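Local coordinates for ThermoDBP-single stranded DNA binding protein (Thermoproteus tenax, PDB 3TEK) that binds single-stranded DNA and probably takes the place of the canonical single-stranded DNA-binding protein in the Thermoproteales, at residues G69-G72 against E73-N77; P50-F53 against K54-G58; R86-S89 against R90-F93. All coordinates share one frame; numbering follows the deposited sequence.

In the fold
All three contacts are local, at a helix start (interactions 1 and 2) or within a helix (interaction 3). Interaction 1 lies farthest out, about 19 Å from the centre of the chain to its own centre, in helix 71-79, where polar side chains pair on an exposed flank. Interaction 2, near the middle, opens helix 52-68 with aromatic and aliphatic side chains. Interaction 3 sets charged side chains (a close pair of acids and two arginines) outward and Ser89, Leu92 and Phe93 inward. Interactions 2 and 3 meet, Phe52 and Phe53 against Phe93 and Leu56 against Ser89, joining the two long helices; interaction 1 reaches only 50-58, where Phe76 CZ lies 3.7 Å from Phe57 O.

Interaction 1 of 3, residues G69-G72 against E73-N77; sequences GPDG and ENIFN
Asp71 lays its carboxylate across the side-chain amide of Asn74, three residues on in the first turn of helix 71-79. This is the N-terminal end of a short helix that follows helix 52-68 after a break at Gly69, whose positive phi (71°) takes the chain out of the preceding helix. Asp71 OD2 accepts a hydrogen bond of 2.6 Å from Asn74 ND2. The acceptor lies close to the amide plane of Asn74, but the amide nitrogen stands above the carboxylate plane, and the two flat groups are turned 62° apart. Their side chains meet at about a right angle: CG of Asp71 is anti to its own N (chi1 -159°), whereas CG of Asn74 lies beside its backbone N, so that the two ends converge along the exposed flank of the turn. Behind this polar pair, Asn74 CB rests 3.4 Å from Asp71 O.

The backbone starts with a tighter turn, Glu73 N donating to Pro70 O, and then settles into the i to i+4 pattern. Ile75 N bonds to Asp71 O over 3.1 Å, in the carbonyl plane. Gly72, without a side chain and buried, sits close against Gly69, its N donating to Gly69 O. Glu73 turns its polar end to Arg65 of helix 52-68, forming a salt bridge through OE1, while Ile75 and Phe76 place their side chains on Leu64 of the same helix. The Asp71-Asn74 pair thus lies on the exposed flank, while the side facing helix 52-68 joins it by both apolar packing and the Glu73 salt bridge. Ile75 CG1 passes 3.4 Å from Asp71 O, and Phe76 N reaches Gly72 O at 3.0 Å.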
loop_
_atom_site.group_PDB
_atom_site.type_symbol
_atom_site.label_atom_id
_atom_site.label_comp_id
_atom_site.label_asym_id
_atom_site.label_seq_id
_atom_site.Cartn_x
_atom_site.Cartn_y
_atom_site.Cartn_z
ATOM N N GLY A 69 1.026 -11.942 -16.581
ATOM C CA GLY A 69 2.172 -11.882 -17.496
ATOM C C GLY A 69 2.395 -10.508 -18.115
ATOM O O GLY A 69 1.970 -9.509 -17.555
ATOM N N PRO A 70 3.035 -10.447 -19.299
ATOM C CA PRO A 70 3.402 -9.136 -19.847
ATOM C C PRO A 70 2.205 -8.238 -20.156
ATOM O O PRO A 70 2.329 -7.026 -20.016
ATOM C CB PRO A 70 4.185 -9.481 -21.130
ATOM C CG PRO A 70 3.727 -10.823 -21.508
ATOM C CD PRO A 70 3.426 -11.540 -20.206
ATOM N N ASP A 71 1.057 -8.809 -20.545
ATOM C CA ASP A 71 -0.166 -7.986 -20.706
ATOM C C ASP A 71 -0.575 -7.304 -19.381
ATOM O O ASP A 71 -1.349 -6.367 -19.385
ATOM C CB ASP A 71 -1.363 -8.771 -21.290
ATOM C CG ASP A 71 -2.436 -7.837 -21.937
ATOM O OD1 ASP A 71 -3.608 -7.826 -21.495
ATOM O OD2 ASP A 71 -2.102 -7.081 -22.879
ATOM N N GLY A 72 -0.054 -7.789 -18.264
ATOM C CA GLY A 72 -0.179 -7.106 -16.989
ATOM C C GLY A 72 0.246 -5.657 -17.073
ATOM O O GLY A 72 -0.402 -4.787 -16.495
ATOM N N GLU A 73 1.315 -5.379 -17.829
ATOM C CA GLU A 73 1.746 -4.002 -18.032
ATOM C C GLU A 73 0.714 -3.148 -18.815
ATOM O O GLU A 73 0.555 -1.972 -18.538
ATOM C CB GLU A 73 3.139 -3.965 -18.686
ATOM C CG GLU A 73 3.855 -2.594 -18.598
ATOM C CD GLU A 73 4.116 -2.092 -17.156
ATOM O OE1 GLU A 73 4.075 -2.894 -16.192
ATOM O OE2 GLU A 73 4.368 -0.875 -16.991
ATOM N N ASN A 74 0.008 -3.745 -19.773
ATOM C CA ASN A 74 -1.079 -3.045 -20.478
ATOM C C ASN A 74 -2.242 -2.703 -19.551
ATOM O O ASN A 74 -2.839 -1.648 -19.672
ATOM C CB ASN A 74 -1.583 -3.882 -21.647
ATOM C CG ASN A 74 -0.547 -4.009 -22.733
ATOM O OD1 ASN A 74 0.092 -3.037 -23.094
ATOM N ND2 ASN A 74 -0.381 -5.194 -23.258
ATOM N N ILE A 75 -2.558 -3.627 -18.647
ATOM C CA ILE A 75 -3.645 -3.439 -17.696
ATOM C C ILE A 75 -3.238 -2.265 -16.839
ATOM O O ILE A 75 -4.000 -1.324 -16.669
ATOM C CB ILE A 75 -3.886 -4.673 -16.800
ATOM C CG1 ILE A 75 -4.192 -5.931 -17.640
ATOM C CG2 ILE A 75 -5.054 -4.415 -15.851
ATOM C CD1 ILE A 75 -4.379 -7.241 -16.822
ATOM N N PHE A 76 -2.019 -2.316 -16.327
ATOM C CA PHE A 76 -1.524 -1.258 -15.455
ATOM C C PHE A 76 -1.534 0.122 -16.112
ATOM O O PHE A 76 -1.964 1.111 -15.498
ATOM C CB PHE A 76 -0.120 -1.554 -14.946
ATOM C CG PHE A 76 0.386 -0.514 -13.992
ATOM C CD1 PHE A 76 -0.220 -0.341 -12.755
ATOM C CD2 PHE A 76 1.452 0.299 -14.336
ATOM C CE1 PHE A 76 0.215 0.631 -11.886
ATOM C CE2 PHE A 76 1.916 1.263 -13.472
ATOM C CZ PHE A 76 1.295 1.436 -12.236
ATOM N N ASN A 77 -1.041 0.175 -17.345
ATOM C CA ASN A 77 -1.002 1.434 -18.095
ATOM C C ASN A 77 -2.383 2.031 -18.320
ATOM O O ASN A 77 -2.548 3.235 -18.245
ATOM C CB ASN A 77 -0.245 1.260 -19.424
ATOM C CG ASN A 77 1.255 1.248 -19.229
ATOM O OD1 ASN A 77 1.756 1.767 -18.232
ATOM N ND2 ASN A 77 1.982 0.640 -20.170
#

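Interaction 2 of 3, residues P50-F53 against K54-G58; sequences PEFF and KLLFG
Glu51 passes at a slant over the side chain of Leu55, four residues on, at the start of helix 52-68. Its CB lies 4.1 Å from Leu55 CD1, and its CG touches both CG and CD1 of Leu55. Farther out, CD still borders CD1, and OE1 comes within 4.0 Å of Leu55 CD2. Beyond CG the chain is extended, and with CG anti to the backbone N (chi1 -152°) its methylenes lie against the leucine while the carboxylate continues to Arg39, which forms a salt bridge with OE2. The aliphatic part of the acid therefore packs against Leu55 and its charge is answered from helix 37-41.

The backbone of the first helical turns is closed by bonds from residue i+4 to residue i. Leu55 N bonds to Glu51 O at 3.0 Å, and Leu56 N bonds to Phe52 O at 2.8 Å. On the buried flank Phe52 and Leu56 lie side by side and point the same way, Leu56 CD2 approaching Phe52 CE2 to 3.8 Å. The ring of Phe52 also turns CD2 over the centre of one face of Phe53, while Phe53 CG stands at the edge of the Phe52 ring, an edge-to-face arrangement of neighbouring residues. Trp30 of strand 23-31 and Phe93 of helix 83-108 each meet Phe52 edge-to-face too, so the start of this helix is wedged between sheet and helix by aromatic rings. Phe57 brings CE1 to the edge of the Phe53 ring, a looser approach of 4.5 Å to CD1. Phe57 N donates to Phe53 O, and the ring lies tight against the same oxygen, with Phe57 CD1 2.9 Å from Phe53 O.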
loop_
_atom_site.group_PDB
_atom_site.type_symbol
_atom_site.label_atom_id
_atom_site.label_comp_id
_atom_site.label_asym_id
_atom_site.label_seq_id
_atom_site.Cartn_x
_atom_site.Cartn_y
_atom_site.Cartn_z
ATOM N N PRO A 50 5.602 12.105 -0.573
ATOM C CA PRO A 50 5.311 10.831 0.056
ATOM C C PRO A 50 5.772 9.672 -0.820
ATOM O O PRO A 50 5.435 9.605 -2.003
ATOM C CB PRO A 50 3.788 10.843 0.177
ATOM C CG PRO A 50 3.444 12.245 0.304
ATOM C CD PRO A 50 4.410 12.971 -0.588
ATOM N N GLU A 51 6.553 8.775 -0.230
ATOM C CA GLU A 51 7.036 7.594 -0.941
ATOM C C GLU A 51 5.878 6.630 -1.193
ATOM O O GLU A 51 5.936 5.807 -2.100
ATOM C CB GLU A 51 8.129 6.905 -0.131
ATOM C CG GLU A 51 9.139 6.144 -0.967
ATOM C CD GLU A 51 10.303 5.614 -0.142
ATOM O OE1 GLU A 51 11.035 4.741 -0.661
ATOM O OE2 GLU A 51 10.484 6.069 1.018
ATOM N N PHE A 52 4.832 6.769 -0.383
ATOM C CA PHE A 52 3.672 5.892 -0.410
ATOM C C PHE A 52 3.238 5.504 -1.816
ATOM O O PHE A 52 3.053 4.324 -2.109
ATOM C CB PHE A 52 2.493 6.546 0.284
ATOM C CG PHE A 52 1.263 5.701 0.277
ATOM C CD1 PHE A 52 1.028 4.785 1.295
ATOM C CD2 PHE A 52 0.345 5.791 -0.751
ATOM C CE1 PHE A 52 -0.119 4.003 1.297
ATOM C CE2 PHE A 52 -0.792 4.998 -0.758
ATOM C CZ PHE A 52 -1.017 4.101 0.265
ATOM N N PHE A 53 3.070 6.512 -2.660
ATOM C CA PHE A 53 2.463 6.332 -3.980
ATOM C C PHE A 53 3.341 5.564 -4.951
ATOM O O PHE A 53 2.866 4.710 -5.713
ATOM C CB PHE A 53 2.044 7.698 -4.531
ATOM C CG PHE A 53 0.872 8.278 -3.788
ATOM C CD1 PHE A 53 -0.389 7.723 -3.944
ATOM C CD2 PHE A 53 1.031 9.306 -2.888
ATOM C CE1 PHE A 53 -1.484 8.230 -3.247
ATOM C CE2 PHE A 53 -0.059 9.817 -2.178
ATOM C CZ PHE A 53 -1.300 9.268 -2.343
ATOM N N LYS A 54 4.634 5.855 -4.874
ATOM C CA LYS A 54 5.658 5.155 -5.621
ATOM C C LYS A 54 5.717 3.695 -5.207
ATOM O O LYS A 54 5.813 2.799 -6.054
ATOM C CB LYS A 54 7.015 5.814 -5.364
ATOM C CG LYS A 54 8.077 5.482 -6.381
ATOM C CD LYS A 54 9.432 6.230 -6.086
ATOM C CE LYS A 54 9.268 7.757 -5.969
ATOM N NZ LYS A 54 9.156 8.509 -7.271
ATOM N N LEU A 55 5.658 3.457 -3.894
ATOM C CA LEU A 55 5.661 2.096 -3.375
ATOM C C LEU A 55 4.381 1.366 -3.823
ATOM O O LEU A 55 4.433 0.233 -4.301
ATOM C CB LEU A 55 5.813 2.092 -1.844
ATOM C CG LEU A 55 7.144 2.730 -1.326
ATOM C CD1 LEU A 55 7.138 2.900 0.196
ATOM C CD2 LEU A 55 8.397 1.972 -1.785
ATOM N N LEU A 56 3.241 2.037 -3.687
ATOM C CA LEU A 56 1.964 1.403 -3.993
ATOM C C LEU A 56 1.894 1.016 -5.483
ATOM O O LEU A 56 1.439 -0.065 -5.847
ATOM C CB LEU A 56 0.810 2.341 -3.635
ATOM C CG LEU A 56 -0.578 1.917 -4.055
ATOM C CD1 LEU A 56 -0.985 0.742 -3.215
ATOM C CD2 LEU A 56 -1.564 3.022 -3.853
ATOM N N PHE A 57 2.357 1.924 -6.321
ATOM C CA PHE A 57 2.289 1.763 -7.769
ATOM C C PHE A 57 3.166 0.640 -8.270
ATOM O O PHE A 57 2.770 -0.101 -9.160
ATOM C CB PHE A 57 2.641 3.073 -8.467
ATOM C CG PHE A 57 1.480 4.050 -8.541
ATOM C CD1 PHE A 57 0.592 4.198 -7.482
ATOM C CD2 PHE A 57 1.280 4.826 -9.676
ATOM C CE1 PHE A 57 -0.480 5.092 -7.537
ATOM C CE2 PHE A 57 0.194 5.743 -9.740
ATOM C CZ PHE A 57 -0.678 5.864 -8.649
ATOM N N GLY A 58 4.350 0.515 -7.686
ATOM C CA GLY A 58 5.222 -0.619 -7.969
ATOM C C GLY A 58 4.592 -1.912 -7.509
ATOM O O GLY A 58 4.657 -2.928 -8.201
#

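Interaction 3 of 3, residues R86-S89 against R90-F93; sequences RETS and RELF
This is an acid-acid contact one turn apart on the outer flank of helix 83-108, the long helix whose other side packs on helix 52-68. Glu87 and Glu91 slant towards each other until their OE2 atoms lie only 2.6 Å apart, with the carboxylate planes turned 71° from one another. With CG of Glu87 anti to the backbone N (chi1 168°), the bend at chi2 brings its carboxylate forward onto Glu91, and its CG lies 3.4 Å from Glu91 OE2; Glu91 is extended beyond CG. The aliphatic part of Glu91 also takes part, its CG lying 3.3 Å from Glu87 OE2.

Underneath runs regular helical bonding, with Glu91 N donating to Glu87 O and Leu92 N to Thr88 O. Arg86 O is gripped twice: Arg90 N bonds to it at 3.0 Å, and Ser89 OG reaches it at 2.8 Å from the same face of the carbonyl plane. That hydroxyl sits between its own N and carbonyl carbon (chi1 73°), a rotamer that turns OG back along the helix. Thr88 OG1 bonds to Lys84 O and to Leu131 N, tying the helix to strand 131-142. On the inward flank Ser89 and Leu92 lie on Leu56, and the Phe93 ring meets that of Phe53.

Two carboxylate oxygens this close would repel if both groups were charged, so one of the two acids is probably protonated and donates to the other.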
loop_
_atom_site.group_PDB
_atom_site.type_symbol
_atom_site.label_atom_id
_atom_site.label_comp_id
_atom_site.label_asym_id
_atom_site.label_seq_id
_atom_site.Cartn_x
_atom_site.Cartn_y
_atom_site.Cartn_z
ATOM N N ARG A 86 -6.898 6.342 -9.306
ATOM C CA ARG A 86 -6.265 7.491 -8.647
ATOM C C ARG A 86 -7.036 7.844 -7.379
ATOM O O ARG A 86 -6.442 8.086 -6.320
ATOM C CB ARG A 86 -6.182 8.720 -9.571
ATOM C CG ARG A 86 -5.279 8.593 -10.794
ATOM C CD ARG A 86 -3.796 8.659 -10.425
ATOM N NE ARG A 86 -2.943 8.274 -11.567
ATOM C CZ ARG A 86 -2.196 9.099 -12.312
ATOM N NH1 ARG A 86 -2.142 10.416 -12.061
ATOM N NH2 ARG A 86 -1.488 8.592 -13.315
ATOM N N GLU A 87 -8.364 7.876 -7.484
ATOM C CA GLU A 87 -9.208 8.195 -6.319
ATOM C C GLU A 87 -9.079 7.160 -5.183
ATOM O O GLU A 87 -8.952 7.523 -4.019
ATOM C CB GLU A 87 -10.672 8.300 -6.729
ATOM C CG GLU A 87 -11.641 8.348 -5.548
ATOM C CD GLU A 87 -11.346 9.523 -4.634
ATOM O OE1 GLU A 87 -10.673 10.474 -5.115
ATOM O OE2 GLU A 87 -11.764 9.505 -3.439
ATOM N N THR A 88 -9.143 5.883 -5.518
ATOM C CA THR A 88 -9.083 4.836 -4.500
ATOM C C THR A 88 -7.670 4.668 -3.924
ATOM O O THR A 88 -7.533 4.324 -2.768
ATOM C CB THR A 88 -9.699 3.484 -4.965
ATOM O OG1 THR A 88 -8.970 2.921 -6.082
ATOM C CG2 THR A 88 -11.202 3.644 -5.282
ATOM N N SER A 89 -6.625 4.973 -4.713
ATOM C CA SER A 89 -5.284 5.045 -4.152
ATOM C C SER A 89 -5.162 6.208 -3.149
ATOM O O SER A 89 -4.551 6.062 -2.080
ATOM C CB SER A 89 -4.228 5.094 -5.273
ATOM O OG SER A 89 -4.262 6.362 -5.884
ATOM N N ARG A 90 -5.800 7.336 -3.438
ATOM C CA ARG A 90 -5.846 8.431 -2.465
ATOM C C ARG A 90 -6.619 8.077 -1.208
ATOM O O ARG A 90 -6.264 8.539 -0.141
ATOM C CB ARG A 90 -6.444 9.704 -3.067
ATOM C CG ARG A 90 -5.465 10.447 -3.935
ATOM C CD ARG A 90 -4.521 11.292 -2.957
ATOM N NE ARG A 90 -3.380 11.940 -3.607
ATOM C CZ ARG A 90 -2.461 12.677 -2.973
ATOM N NH1 ARG A 90 -2.520 12.890 -1.656
ATOM N NH2 ARG A 90 -1.469 13.215 -3.665
ATOM N N GLU A 91 -7.685 7.282 -1.356
ATOM C CA GLU A 91 -8.518 6.890 -0.214
ATOM C C GLU A 91 -7.748 5.937 0.678
ATOM O O GLU A 91 -7.853 6.001 1.890
ATOM C CB GLU A 91 -9.840 6.253 -0.690
ATOM C CG GLU A 91 -10.855 7.280 -1.215
ATOM C CD GLU A 91 -12.076 6.650 -1.853
ATOM O OE1 GLU A 91 -12.277 5.451 -1.646
ATOM O OE2 GLU A 91 -12.854 7.350 -2.558
ATOM N N LEU A 92 -6.960 5.055 0.060
ATOM C CA LEU A 92 -6.024 4.197 0.791
ATOM C C LEU A 92 -4.963 4.985 1.569
ATOM O O LEU A 92 -4.658 4.667 2.729
ATOM C CB LEU A 92 -5.329 3.239 -0.183
ATOM C CG LEU A 92 -4.298 2.302 0.416
ATOM C CD1 LEU A 92 -4.883 1.486 1.580
ATOM C CD2 LEU A 92 -3.730 1.400 -0.732
ATOM N N PHE A 93 -4.386 5.986 0.913
ATOM C CA PHE A 93 -3.344 6.802 1.516
ATOM C C PHE A 93 -3.897 7.535 2.746
ATOM O O PHE A 93 -3.293 7.517 3.820
ATOM C CB PHE A 93 -2.815 7.791 0.480
ATOM C CG PHE A 93 -1.879 8.848 1.037
ATOM C CD1 PHE A 93 -0.546 8.558 1.297
ATOM C CD2 PHE A 93 -2.327 10.155 1.241
ATOM C CE1 PHE A 93 0.342 9.564 1.777
ATOM C CE2 PHE A 93 -1.459 11.151 1.704
ATOM C CZ PHE A 93 -0.130 10.844 1.972
#